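3-deoxy-D-manno-octulosonate 8-phosphate phosphatase KdsC (Haemophilus influenzae, PDB 4HGP) hydrolyses 3-deoxy-D-manno-octulosonate 8-phosphate to 3-deoxy-D-manno-octulosonate and inorganic phosphate in lipopolysaccharide biosynthesis, with magnesium as cofactor. Local coordinates at residues N29-K34 and R60-L65. Sequence-based numbering, arbitrary orientation.
Sequences NGEAIK and RDSPIL. With KDO (3-deoxy-alpha-D-manno-oct-2-ulopyranosonic acid), chain D.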
ATOM      1  N   ASN A  29      21.170  -0.127  -0.152  1.00 16.88           N
ATOM      2  CA  ASN A  29      21.925   0.699   0.775  1.00 16.90           C
ATOM      3  C   ASN A  29      21.184   1.047   2.064  1.00 17.92           C
ATOM      4  O   ASN A  29      21.669   1.835   2.876  1.00 20.04           O
ATOM      5  CB  ASN A  29      22.416   1.965   0.068  1.00 19.20           C
ATOM      6  CG  ASN A  29      23.457   1.670  -1.006  1.00 19.98           C
ATOM      7  OD1 ASN A  29      23.316   2.089  -2.153  1.00 19.77           O
ATOM      8  ND2 ASN A  29      24.509   0.952  -0.634  1.00 21.30           N
ATOM      9  N   GLY A  30      20.018   0.436   2.253  1.00 15.68           N
ATOM     10  CA  GLY A  30      19.200   0.666   3.432  1.00 16.83           C
ATOM     11  C   GLY A  30      17.881   1.301   3.040  1.00 13.61           C
ATOM     12  O   GLY A  30      17.365   1.024   1.956  1.00 13.99           O
ATOM     13  N   GLU A  31      17.342   2.150   3.914  1.00 16.27           N
ATOM     14  CA  GLU A  31      16.124   2.912   3.616  1.00 14.51           C
ATOM     15  C   GLU A  31      16.284   3.763   2.369  1.00 15.46           C
ATOM     16  O   GLU A  31      17.218   4.569   2.272  1.00 13.92           O
ATOM     17  CB  GLU A  31      15.747   3.818   4.786  1.00 15.44           C
ATOM     18  CG  GLU A  31      15.069   3.112   5.934  1.00 13.99           C
ATOM     19  CD  GLU A  31      14.396   4.090   6.864  1.00 15.97           C
ATOM     20  OE1 GLU A  31      13.227   4.443   6.617  1.00 14.34           O
ATOM     21  OE2 GLU A  31      15.037   4.510   7.845  1.00 18.53           O
ATOM     22  N   ALA A  32      15.351   3.593   1.434  1.00 14.06           N
ATOM     23  CA  ALA A  32      15.433   4.213   0.113  1.00 15.75           C
ATOM     24  C   ALA A  32      14.266   5.157  -0.144  1.00 15.00           C
ATOM     25  O   ALA A  32      14.408   6.152  -0.847  1.00 15.81           O
ATOM     26  CB  ALA A  32      15.466   3.154  -0.944  1.00 18.68           C
ATOM     27  N   ILE A  33      13.110   4.821   0.420  1.00 13.65           N
ATOM     28  CA  ILE A  33      11.924   5.673   0.357  1.00 14.08           C
ATOM     29  C   ILE A  33      11.227   5.663   1.713  1.00 12.81           C
ATOM     30  O   ILE A  33      11.171   4.625   2.367  1.00 12.13           O
ATOM     31  CB  ILE A  33      10.950   5.223  -0.775  1.00 12.48           C
ATOM     32  CG1 ILE A  33      11.544   5.586  -2.142  1.00 15.91           C
ATOM     33  CG2 ILE A  33       9.602   5.889  -0.628  1.00 10.25           C
ATOM     34  CD1 ILE A  33      10.639   5.281  -3.321  1.00 19.74           C
ATOM     35  N   LYS A  34      10.765   6.832   2.162  1.00 12.87           N
ATOM     36  CA  LYS A  34       9.837   6.901   3.297  1.00 12.64           C
ATOM     37  C   LYS A  34       8.539   7.510   2.797  1.00 13.48           C
ATOM     38  O   LYS A  34       8.559   8.495   2.060  1.00 13.14           O
ATOM     39  CB  LYS A  34      10.384   7.738   4.463  1.00 11.97           C
ATOM     40  CG  LYS A  34      11.704   7.286   5.043  1.00 11.94           C
ATOM     41  CD  LYS A  34      12.029   8.057   6.307  1.00 12.06           C
ATOM     42  CE  LYS A  34      11.137   7.647   7.468  1.00 13.01           C
ATOM     43  NZ  LYS A  34      11.177   6.184   7.776  1.00 14.89           N
ATOM     44  N   ARG A  60      15.082   5.761  14.472  1.00 17.44           N
ATOM     45  CA  ARG A  60      15.827   5.665  13.221  1.00 20.48           C
ATOM     46  C   ARG A  60      16.163   7.049  12.682  1.00 19.04           C
ATOM     47  O   ARG A  60      15.466   8.026  12.961  1.00 18.00           O
ATOM     48  CB  ARG A  60      15.032   4.893  12.156  1.00 17.31           C
ATOM     49  CG  ARG A  60      14.650   3.480  12.543  1.00 17.36           C
ATOM     50  CD  ARG A  60      14.205   2.706  11.320  1.00 18.61           C
ATOM     51  NE  ARG A  60      15.298   2.582  10.362  1.00 17.88           N
ATOM     52  CZ  ARG A  60      16.162   1.575  10.338  1.00 16.23           C
ATOM     53  NH1 ARG A  60      16.057   0.581  11.214  1.00 19.11           N
ATOM     54  NH2 ARG A  60      17.132   1.564   9.436  1.00 16.65           N
ATOM     55  N   ASP A  61      17.238   7.121  11.902  1.00 19.22           N
ATOM     56  CA  ASP A  61      17.650   8.363  11.263  1.00 18.14           C
ATOM     57  C   ASP A  61      17.951   8.067   9.804  1.00 17.36           C
ATOM     58  O   ASP A  61      18.461   6.994   9.475  1.00 20.85           O
ATOM     59  CB  ASP A  61      18.899   8.931  11.942  1.00 20.39           C
ATOM     60  CG  ASP A  61      19.215  10.362  11.504  1.00 21.13           C
ATOM     61  OD1 ASP A  61      18.607  10.838  10.531  1.00 20.36           O
ATOM     62  OD2 ASP A  61      20.076  11.012  12.138  1.00 23.06           O
ATOM     63  N   SER A  62      17.645   9.024   8.940  1.00 17.87           N
ATOM     64  CA  SER A  62      17.921   8.917   7.509  1.00 17.90           C
ATOM     65  C   SER A  62      17.878  10.304   6.874  1.00 16.61           C
ATOM     66  O   SER A  62      17.154  11.182   7.344  1.00 18.12           O
ATOM     67  CB  SER A  62      16.898   8.007   6.823  1.00 16.19           C
ATOM     68  OG  SER A  62      15.643   8.656   6.694  1.00 19.56           O
ATOM     69  N   PRO A  63      18.649  10.507   5.794  1.00 18.56           N
ATOM     70  CA  PRO A  63      18.576  11.766   5.042  1.00 19.69           C
ATOM     71  C   PRO A  63      17.165  12.027   4.509  1.00 16.87           C
ATOM     72  O   PRO A  63      16.762  13.186   4.369  1.00 14.66           O
ATOM     73  CB  PRO A  63      19.542  11.531   3.878  1.00 17.49           C
ATOM     74  CG  PRO A  63      20.478  10.482   4.362  1.00 16.93           C
ATOM     75  CD  PRO A  63      19.659   9.590   5.239  1.00 19.55           C
ATOM     76  N   ILE A  64      16.432  10.952   4.226  1.00 15.62           N
ATOM     77  CA  ILE A  64      15.048  11.043   3.770  1.00 15.32           C
ATOM     78  C   ILE A  64      14.152  11.683   4.818  1.00 16.05           C
ATOM     79  O   ILE A  64      13.380  12.585   4.511  1.00 14.27           O
ATOM     80  CB  ILE A  64      14.461   9.662   3.465  1.00 16.36           C
ATOM     81  CG1 ILE A  64      15.407   8.861   2.572  1.00 14.13           C
ATOM     82  CG2 ILE A  64      13.083   9.809   2.816  1.00 13.15           C
ATOM     83  CD1 ILE A  64      14.866   7.519   2.185  1.00 15.39           C
ATOM     84  N   LEU A  65      14.236  11.185   6.048  1.00 14.78           N
ATOM     85  CA  LEU A  65      13.443  11.736   7.142  1.00 17.03           C
ATOM     86  C   LEU A  65      13.852  13.181   7.415  1.00 16.95           C
ATOM     87  O   LEU A  65      13.004  14.058   7.587  1.00 16.08           O
ATOM     88  CB  LEU A  65      13.566  10.869   8.398  1.00 14.91           C
ATOM     89  CG  LEU A  65      13.000  11.419   9.713  1.00 15.99           C
ATOM     90  CD1 LEU A  65      11.555  11.880   9.555  1.00 15.82           C
ATOM     91  CD2 LEU A  65      13.103  10.384  10.814  1.00 15.07           C
TER
HETATM   92  C1  KDO D 203      13.394  -1.871  12.349  0.62 18.45           C
HETATM   93  O1A KDO D 203      14.282  -1.437  11.576  0.62 18.86           O
HETATM   94  O1B KDO D 203      12.454  -2.559  11.885  0.62 16.35           O
HETATM   95  C2  KDO D 203      13.431  -1.561  13.813  0.62 18.68           C
HETATM   96  O2  KDO D 203      12.219  -2.167  14.421  0.62 18.07           O
HETATM   97  C3  KDO D 203      14.389  -2.044  14.301  0.62 20.04           C
HETATM   98  C4  KDO D 203      14.739  -1.665  15.472  0.62 21.26           C
HETATM   99  O4  KDO D 203      16.263  -1.658  15.460  0.62 22.86           O
HETATM  100  C5  KDO D 203      14.385  -0.302  15.939  0.62 21.10           C
HETATM  101  O5  KDO D 203      15.443   0.460  15.575  0.62 23.22           O
HETATM  102  C6  KDO D 203      13.008   0.424  15.478  0.62 20.36           C
HETATM  103  O6  KDO D 203      13.384  -0.067  14.038  0.62 19.74           O
HETATM  104  C7  KDO D 203      12.894   1.704  15.572  0.62 19.71           C
HETATM  105  O7  KDO D 203      14.204   2.324  15.460  0.62 21.94           O
HETATM  106  C8  KDO D 203      12.201   2.129  16.921  0.62 19.00           C
HETATM  107  O8  KDO D 203      11.669   3.406  16.995  0.62 16.99           O
HETATM  108  O   HOH W   1      17.773   4.388   8.524  1.00 14.18           O
HETATM  109  O   HOH W   2      14.325   6.920   8.961  1.00 14.19           O
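Lys34 of strand 30-37 lays its aliphatic chain across Ile64 at the start of helix 63-72. CB and CG lie against Ile64, with Lys34 CG 3.6 Å from Ile64 CG2. Lys34 CD then passes Ser62 OG and Leu65 CB, while CE skirts Leu65 CB. Bends at chi3 (72°) and chi4 swing the ammonium across to the carboxylate of Glu31, where Lys34 NZ meets the syn side of Glu31 OE1 at 2.9 Å. NZ also forms a salt bridge with Asp16, an inferred magnesium ligand in what appears to be the DxDx(T/V) motif of the haloacid dehalogenase fold. Strands 23-27 and 30-37 form a beta hairpin beside this catalytic core, and at Lys34 the sheet continues antiparallel into a second subunit. The second carboxylate oxygen of Glu31, OE2, faces Arg60: Arg60 NE donates to Glu31 OE2 over 3.2 Å, close to the guanidinium plane but from well above the carboxylate. The two planes are 77° apart. One water takes a hydrogen bond from Arg60 NH2 and gives bonds to Glu31 OE2 and Asp61 O; another donates to Glu31 OE2 and links it with Ser62 OG. Glu31 thus lies between two cationic side chains, which probably stabilises its negative charge. Arg60 NH1 reaches the carboxylate of the bound product KDO, 2.7 Å from KDO O1A, consistent with the substrate-binding role inferred for this arginine. KDO is also held by Val38, Arg68 and Met178 of a third subunit, placing the site at an interface. At the helix start Ser62 is the N-cap, its OG accepting from Leu65 N at 3.0 Å, and Ile64 extends CD1 to the strand backbone, 3.4 Å from Ala32 O.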